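Local coordinates for protein putative pyrroline carboxylate reductase (PDB 2AHR) that probably catalyses the NAD(P)H-dependent reduction of 1-pyrroline-5-carboxylate to L-proline, the last step of proline biosynthesis, at residues E[21-26]-E[46-51]; E[124-129]-E[139-144]. All blocks are in the same frame, centred on the assembly; numbering follows the deposited sequence.

Contact 1: E[21-26]-E[46-51]; sequences GLKQTP and LALPYA
Lys23 reaches Leu46 and Leu48 across the surface of the Rossmann-type NADP-binding domain. It joins the exit of helix 13-22 to the exit of helix 36-46. The backbones stay well apart, with 9.8 Å between CA of Lys23 and CA of Leu48, and the lysine side chain spans the gap. Its CG stands anti to the carbonyl carbon (chi1 -73°). Beyond CG the chain is fully extended, which carries the ammonium group to the far backbone.

There NZ of Lys23 donates a hydrogen bond to the main-chain O of Leu46, at 2.8 Å. The C=O...N angle is 149°, and NZ is tilted 21° from the carbonyl plane. The accepting carbonyl belongs to the last residue of helix 36-46. Ala47 then leaves the helix with positive phi in a Schellman motif. The positive charge therefore sits at a helix C-terminus, where it would favourably meet the negative end of the helix dipole.

Leu48 lies beside the end of the lysine. Its CG is 4.3 Å from CE of Lys23, a loose van der Waals contact, and its side chain also packs on Leu29 of strand 28-32. The side chain of Leu46 rests on Val11, in the predicted NADP-binding loop.

The turn that presents Lys23 is type I, from Leu22 to Thr25. It is closed at Leu22 O, which accepts two bonds: N of Thr25 lies at 3.2 Å from it, and OG1 of Thr25 at 2.6 Å.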
ATOM      1  N   GLY E  21     -33.236  26.871 -21.090  1.00 52.09           N
ATOM      2  CA  GLY E  21     -32.542  28.020 -21.669  1.00 51.32           C
ATOM      3  C   GLY E  21     -32.996  28.352 -23.087  1.00 51.02           C
ATOM      4  O   GLY E  21     -33.094  29.524 -23.457  1.00 50.34           O
ATOM      5  N   LEU E  22     -33.283  27.315 -23.871  1.00 50.79           N
ATOM      6  CA  LEU E  22     -33.767  27.475 -25.251  1.00 50.86           C
ATOM      7  C   LEU E  22     -35.202  28.030 -25.331  1.00 51.16           C
ATOM      8  O   LEU E  22     -35.571  28.661 -26.321  1.00 51.79           O
ATOM      9  CB  LEU E  22     -33.653  26.154 -26.026  1.00 50.41           C
ATOM     10  CG  LEU E  22     -32.267  25.576 -26.351  1.00 49.24           C
ATOM     11  CD1 LEU E  22     -32.430  24.189 -26.938  1.00 47.82           C
ATOM     12  CD2 LEU E  22     -31.480  26.453 -27.302  1.00 47.73           C
ATOM     13  N   LYS E  23     -36.003  27.789 -24.293  1.00 51.16           N
ATOM     14  CA  LYS E  23     -37.336  28.392 -24.181  1.00 51.29           C
ATOM     15  C   LYS E  23     -37.274  29.908 -23.957  1.00 51.36           C
ATOM     16  O   LYS E  23     -38.237  30.608 -24.210  1.00 51.08           O
ATOM     17  CB  LYS E  23     -38.146  27.737 -23.062  1.00 50.88           C
ATOM     18  CG  LYS E  23     -38.641  26.341 -23.370  1.00 50.22           C
ATOM     19  CD  LYS E  23     -39.464  25.840 -22.198  1.00 51.28           C
ATOM     20  CE  LYS E  23     -39.887  24.394 -22.362  1.00 50.93           C
ATOM     21  NZ  LYS E  23     -40.782  23.981 -21.240  1.00 50.85           N
ATOM     22  N   GLN E  24     -36.136  30.408 -23.487  1.00 51.83           N
ATOM     23  CA  GLN E  24     -35.953  31.840 -23.264  1.00 52.29           C
ATOM     24  C   GLN E  24     -35.423  32.545 -24.513  1.00 52.18           C
ATOM     25  O   GLN E  24     -35.067  33.726 -24.477  1.00 52.10           O
ATOM     26  CB  GLN E  24     -35.039  32.091 -22.051  1.00 52.60           C
ATOM     27  CG  GLN E  24     -35.653  31.677 -20.715  1.00 54.01           C
ATOM     28  CD  GLN E  24     -34.923  32.262 -19.512  1.00 57.72           C
ATOM     29  OE1 GLN E  24     -33.938  33.004 -19.652  1.00 58.89           O
ATOM     30  NE2 GLN E  24     -35.411  31.938 -18.313  1.00 58.78           N
ATOM     31  N   THR E  25     -35.366  31.805 -25.616  1.00 52.27           N
ATOM     32  CA  THR E  25     -35.001  32.362 -26.915  1.00 52.14           C
ATOM     33  C   THR E  25     -36.253  32.528 -27.811  1.00 52.13           C
ATOM     34  O   THR E  25     -37.312  31.958 -27.504  1.00 51.42           O
ATOM     35  CB  THR E  25     -33.940  31.483 -27.621  1.00 52.08           C
ATOM     36  OG1 THR E  25     -34.537  30.251 -28.061  1.00 51.60           O
ATOM     37  CG2 THR E  25     -32.758  31.202 -26.684  1.00 51.56           C
ATOM     38  N   PRO E  26     -36.131  33.302 -28.918  1.00 52.51           N
ATOM     39  CA  PRO E  26     -37.282  33.493 -29.830  1.00 52.81           C
ATOM     40  C   PRO E  26     -37.634  32.235 -30.623  1.00 52.87           C
ATOM     41  O   PRO E  26     -38.679  32.184 -31.259  1.00 52.95           O
ATOM     42  CB  PRO E  26     -36.802  34.585 -30.801  1.00 52.51           C
ATOM     43  CG  PRO E  26     -35.524  35.126 -30.232  1.00 53.11           C
ATOM     44  CD  PRO E  26     -34.942  34.045 -29.381  1.00 52.60           C
ATOM     45  N   LEU E  46     -42.528  18.332 -20.941  1.00 66.47           N
ATOM     46  CA  LEU E  46     -41.823  19.581 -21.267  1.00 65.72           C
ATOM     47  C   LEU E  46     -42.691  20.648 -21.919  1.00 65.13           C
ATOM     48  O   LEU E  46     -42.229  21.769 -22.132  1.00 65.06           O
ATOM     49  CB  LEU E  46     -40.614  19.303 -22.171  1.00 65.64           C
ATOM     50  CG  LEU E  46     -39.368  18.636 -21.578  1.00 65.98           C
ATOM     51  CD1 LEU E  46     -38.318  18.445 -22.663  1.00 66.32           C
ATOM     52  CD2 LEU E  46     -38.779  19.441 -20.427  1.00 66.31           C
ATOM     53  N   ALA E  47     -43.936  20.288 -22.236  1.00 64.68           N
ATOM     54  CA  ALA E  47     -44.898  21.156 -22.942  1.00 64.28           C
ATOM     55  C   ALA E  47     -44.383  21.658 -24.304  1.00 63.87           C
ATOM     56  O   ALA E  47     -44.369  22.864 -24.583  1.00 63.68           O
ATOM     57  CB  ALA E  47     -45.367  22.323 -22.043  1.00 64.20           C
ATOM     58  N   LEU E  48     -43.975  20.713 -25.150  1.00 63.39           N
ATOM     59  CA  LEU E  48     -43.406  21.033 -26.459  1.00 63.07           C
ATOM     60  C   LEU E  48     -43.953  20.130 -27.556  1.00 63.06           C
ATOM     61  O   LEU E  48     -44.425  19.028 -27.265  1.00 63.02           O
ATOM     62  CB  LEU E  48     -41.877  20.912 -26.425  1.00 62.77           C
ATOM     63  CG  LEU E  48     -41.050  21.951 -25.666  1.00 62.22           C
ATOM     64  CD1 LEU E  48     -39.621  21.438 -25.524  1.00 61.62           C
ATOM     65  CD2 LEU E  48     -41.069  23.319 -26.345  1.00 61.19           C
ATOM     66  N   PRO E  49     -43.890  20.592 -28.825  1.00 63.18           N
ATOM     67  CA  PRO E  49     -44.249  19.729 -29.952  1.00 63.25           C
ATOM     68  C   PRO E  49     -43.312  18.527 -30.046  1.00 63.53           C
ATOM     69  O   PRO E  49     -42.123  18.644 -29.724  1.00 63.47           O
ATOM     70  CB  PRO E  49     -44.046  20.635 -31.170  1.00 63.28           C
ATOM     71  CG  PRO E  49     -44.085  22.029 -30.632  1.00 63.10           C
ATOM     72  CD  PRO E  49     -43.492  21.940 -29.274  1.00 63.00           C
ATOM     73  N   TYR E  50     -43.847  17.383 -30.464  1.00 63.60           N
ATOM     74  CA  TYR E  50     -43.023  16.206 -30.750  1.00 63.81           C
ATOM     75  C   TYR E  50     -43.163  15.825 -32.221  1.00 63.78           C
ATOM     76  O   TYR E  50     -44.161  16.170 -32.866  1.00 63.71           O
ATOM     77  CB  TYR E  50     -43.398  15.017 -29.849  1.00 63.98           C
ATOM     78  CG  TYR E  50     -44.783  14.455 -30.107  1.00 65.02           C
ATOM     79  CD1 TYR E  50     -45.892  14.950 -29.423  1.00 65.21           C
ATOM     80  CD2 TYR E  50     -44.985  13.432 -31.040  1.00 65.35           C
ATOM     81  CE1 TYR E  50     -47.170  14.439 -29.663  1.00 65.92           C
ATOM     82  CE2 TYR E  50     -46.254  12.917 -31.283  1.00 65.01           C
ATOM     83  CZ  TYR E  50     -47.342  13.424 -30.591  1.00 65.20           C
ATOM     84  OH  TYR E  50     -48.605  12.923 -30.822  1.00 64.91           O
ATOM     85  N   ALA E  51     -42.166  15.110 -32.740  1.00 63.45           N
ATOM     86  CA  ALA E  51     -42.190  14.629 -34.119  1.00 63.38           C
ATOM     87  C   ALA E  51     -42.585  13.154 -34.224  1.00 63.35           C
ATOM     88  O   ALA E  51     -42.365  12.362 -33.300  1.00 63.48           O
ATOM     89  CB  ALA E  51     -40.841  14.872 -34.796  1.00 63.42           C
TER

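Contact 2: E[124-129]-E[139-144]; sequences TALTGN and RVRDLT
With chi1 at 168°, the side chain of Leu126 points its CG away from its own backbone N, and this carries the two methyls of the leucine to the helix, where Val140 and Arg141 receive them. Thr144 has its OG1 between backbone N and carbonyl carbon (chi1 55°), which leaves CG2 directed at Thr124.

The methyls of Leu126 divide the work. CD1 meets CG1 of Val140 at 3.7 Å, the two side chains meeting at a slant. CD2 lies 3.9 Å from CB of Arg141, and here the side chains cross at about a right angle. The aliphatic root of the arginine thus takes part in the apolar layer. Further along, CG2 of Thr124 and CG2 of Thr144 touch methyl to methyl at 4.0 Å.

The hydroxyls are handled separately. OG1 of Thr124 donates to a water at 2.6 Å, and that water donates to the main-chain O of Thr144 at 2.7 Å. The water therefore bridges the strand to the last turn of the helix. Thr124 OG1 is also hydrogen-bonded to Ser122 OG, and Thr144 OG1 pairs with Thr150 OG1.

This is strand-to-helix packing within a beta-alpha-beta unit made of strand 122-128, helix 134-145 and strand 148-152. The strand and helix segments run nearly antiparallel, at 165°, with their axes 9.8 Å apart. Leu126 also touches Leu109 and Ile111 of strand 108-112 and Thr150 of strand 148-152. On the other face of the strand, Ala125 packs against Phe158 and Phe161 of helix 158-185.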
ATOM      1  N   THR E 124     -19.902  26.026 -21.117  1.00 33.84           N
ATOM      2  CA  THR E 124     -20.066  25.288 -22.367  1.00 33.83           C
ATOM      3  C   THR E 124     -18.991  25.600 -23.391  1.00 34.47           C
ATOM      4  O   THR E 124     -18.786  26.762 -23.756  1.00 34.67           O
ATOM      5  CB  THR E 124     -21.457  25.582 -22.994  1.00 34.05           C
ATOM      6  OG1 THR E 124     -22.479  25.284 -22.032  1.00 33.68           O
ATOM      7  CG2 THR E 124     -21.707  24.733 -24.248  1.00 34.23           C
ATOM      8  N   ALA E 125     -18.296  24.561 -23.861  1.00 34.59           N
ATOM      9  CA  ALA E 125     -17.364  24.719 -24.961  1.00 34.57           C
ATOM     10  C   ALA E 125     -18.145  24.702 -26.278  1.00 35.02           C
ATOM     11  O   ALA E 125     -19.180  24.025 -26.395  1.00 34.16           O
ATOM     12  CB  ALA E 125     -16.310  23.616 -24.949  1.00 34.73           C
ATOM     13  N   LEU E 126     -17.625  25.435 -27.264  1.00 35.26           N
ATOM     14  CA  LEU E 126     -18.234  25.512 -28.588  1.00 36.22           C
ATOM     15  C   LEU E 126     -17.154  25.493 -29.653  1.00 36.51           C
ATOM     16  O   LEU E 126     -16.183  26.246 -29.575  1.00 37.48           O
ATOM     17  CB  LEU E 126     -19.075  26.792 -28.738  1.00 36.09           C
ATOM     18  CG  LEU E 126     -19.562  27.206 -30.151  1.00 36.77           C
ATOM     19  CD1 LEU E 126     -20.576  26.202 -30.708  1.00 33.37           C
ATOM     20  CD2 LEU E 126     -20.159  28.616 -30.119  1.00 36.47           C
ATOM     21  N   THR E 127     -17.322  24.637 -30.651  1.00 36.79           N
ATOM     22  CA  THR E 127     -16.463  24.688 -31.829  1.00 37.18           C
ATOM     23  C   THR E 127     -17.211  24.230 -33.090  1.00 37.42           C
ATOM     24  O   THR E 127     -18.217  23.528 -32.996  1.00 37.04           O
ATOM     25  CB  THR E 127     -15.143  23.900 -31.602  1.00 36.91           C
ATOM     26  OG1 THR E 127     -14.166  24.340 -32.549  1.00 38.59           O
ATOM     27  CG2 THR E 127     -15.354  22.386 -31.724  1.00 34.58           C
ATOM     28  N   GLY E 128     -16.697  24.608 -34.263  1.00 38.41           N
ATOM     29  CA  GLY E 128     -17.307  24.224 -35.546  1.00 39.27           C
ATOM     30  C   GLY E 128     -16.347  23.693 -36.605  1.00 39.78           C
ATOM     31  O   GLY E 128     -15.134  23.961 -36.563  1.00 40.38           O
ATOM     32  N   ASN E 129     -16.872  22.914 -37.546  1.00 39.96           N
ATOM     33  CA  ASN E 129     -16.049  22.466 -38.669  1.00 40.48           C
ATOM     34  C   ASN E 129     -15.807  23.600 -39.663  1.00 41.12           C
ATOM     35  O   ASN E 129     -16.298  24.724 -39.484  1.00 41.18           O
ATOM     36  CB  ASN E 129     -16.576  21.174 -39.335  1.00 39.83           C
ATOM     37  CG  ASN E 129     -17.898  21.362 -40.078  1.00 40.51           C
ATOM     38  OD1 ASN E 129     -18.393  22.483 -40.241  1.00 39.08           O
ATOM     39  ND2 ASN E 129     -18.490  20.238 -40.528  1.00 40.29           N
ATOM     40  N   ARG E 139     -24.631  32.732 -34.103  1.00 46.28           N
ATOM     41  CA  ARG E 139     -26.016  32.328 -33.838  1.00 46.10           C
ATOM     42  C   ARG E 139     -26.092  31.181 -32.830  1.00 44.77           C
ATOM     43  O   ARG E 139     -26.960  31.166 -31.953  1.00 44.26           O
ATOM     44  CB  ARG E 139     -26.735  31.951 -35.134  1.00 46.72           C
ATOM     45  CG  ARG E 139     -27.603  33.073 -35.709  1.00 50.62           C
ATOM     46  CD  ARG E 139     -27.752  32.983 -37.217  1.00 56.11           C
ATOM     47  NE  ARG E 139     -28.247  31.690 -37.690  1.00 60.10           N
ATOM     48  CZ  ARG E 139     -27.866  31.108 -38.831  1.00 62.00           C
ATOM     49  NH1 ARG E 139     -26.960  31.682 -39.623  1.00 62.69           N
ATOM     50  NH2 ARG E 139     -28.380  29.931 -39.180  1.00 62.67           N
ATOM     51  N   VAL E 140     -25.172  30.229 -32.957  1.00 43.46           N
ATOM     52  CA  VAL E 140     -25.100  29.106 -32.029  1.00 42.40           C
ATOM     53  C   VAL E 140     -24.544  29.555 -30.664  1.00 41.75           C
ATOM     54  O   VAL E 140     -25.018  29.089 -29.636  1.00 41.37           O
ATOM     55  CB  VAL E 140     -24.331  27.906 -32.631  1.00 42.42           C
ATOM     56  CG1 VAL E 140     -24.125  26.792 -31.588  1.00 41.17           C
ATOM     57  CG2 VAL E 140     -25.080  27.361 -33.851  1.00 41.84           C
ATOM     58  N   ARG E 141     -23.585  30.477 -30.667  1.00 41.10           N
ATOM     59  CA  ARG E 141     -23.105  31.080 -29.440  1.00 42.11           C
ATOM     60  C   ARG E 141     -24.242  31.777 -28.668  1.00 42.23           C
ATOM     61  O   ARG E 141     -24.268  31.745 -27.441  1.00 41.98           O
ATOM     62  CB  ARG E 141     -21.949  32.049 -29.704  1.00 42.44           C
ATOM     63  CG  ARG E 141     -21.286  32.555 -28.417  1.00 45.49           C
ATOM     64  CD  ARG E 141     -20.180  33.572 -28.663  1.00 51.16           C
ATOM     65  NE  ARG E 141     -19.154  33.056 -29.565  1.00 56.65           N
ATOM     66  CZ  ARG E 141     -18.923  33.510 -30.800  1.00 59.52           C
ATOM     67  NH1 ARG E 141     -19.636  34.517 -31.298  1.00 59.59           N
ATOM     68  NH2 ARG E 141     -17.960  32.958 -31.541  1.00 60.61           N
ATOM     69  N   ASP E 142     -25.183  32.391 -29.388  1.00 42.40           N
ATOM     70  CA  ASP E 142     -26.387  32.942 -28.773  1.00 42.89           C
ATOM     71  C   ASP E 142     -27.199  31.879 -28.043  1.00 42.39           C
ATOM     72  O   ASP E 142     -27.735  32.141 -26.960  1.00 42.13           O
ATOM     73  CB  ASP E 142     -27.283  33.614 -29.821  1.00 43.70           C
ATOM     74  CG  ASP E 142     -26.749  34.948 -30.262  1.00 46.13           C
ATOM     75  OD1 ASP E 142     -26.133  35.631 -29.423  1.00 47.76           O
ATOM     76  OD2 ASP E 142     -26.947  35.315 -31.450  1.00 50.97           O
ATOM     77  N   LEU E 143     -27.314  30.705 -28.668  1.00 41.43           N
ATOM     78  CA  LEU E 143     -27.972  29.540 -28.078  1.00 41.03           C
ATOM     79  C   LEU E 143     -27.285  29.058 -26.795  1.00 40.63           C
ATOM     80  O   LEU E 143     -27.946  28.789 -25.776  1.00 40.33           O
ATOM     81  CB  LEU E 143     -27.983  28.397 -29.090  1.00 41.09           C
ATOM     82  CG  LEU E 143     -29.161  28.202 -30.041  1.00 42.30           C
ATOM     83  CD1 LEU E 143     -29.947  29.469 -30.302  1.00 41.29           C
ATOM     84  CD2 LEU E 143     -28.688  27.563 -31.332  1.00 42.58           C
ATOM     85  N   THR E 144     -25.962  28.939 -26.846  1.00 39.80           N
ATOM     86  CA  THR E 144     -25.232  28.453 -25.688  1.00 38.78           C
ATOM     87  C   THR E 144     -25.268  29.487 -24.566  1.00 38.75           C
ATOM     88  O   THR E 144     -25.371  29.118 -23.395  1.00 38.41           O
ATOM     89  CB  THR E 144     -23.784  28.012 -26.017  1.00 38.68           C
ATOM     90  OG1 THR E 144     -23.068  29.077 -26.660  1.00 37.17           O
ATOM     91  CG2 THR E 144     -23.789  26.801 -26.923  1.00 37.63           C
TER
HETATM   92  O   HOH W   1     -23.607  27.662 -21.897  1.00 32.33           O

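How the contacts relate
From the N terminus, contact 1 comes first. It closes a loop of 19 residues between its segments, which holds strand 28-32 and most of helix 36-46. Contact 2 opens only after contact 1 has closed, and its own loop is shorter, with 9 residues between 124-129 and 139-144. The two are in series and neither nest nor cross. Contact 1 ties two helix ends near the strand 28-32 edge of the sheet, whereas contact 2 lies near the strand 148-152 edge. Their centres are about 18 Å apart, yet they touch: CD2 of Leu22 packs on CG of Leu143 at 4.0 Å, joining helix 13-22 to helix 134-145.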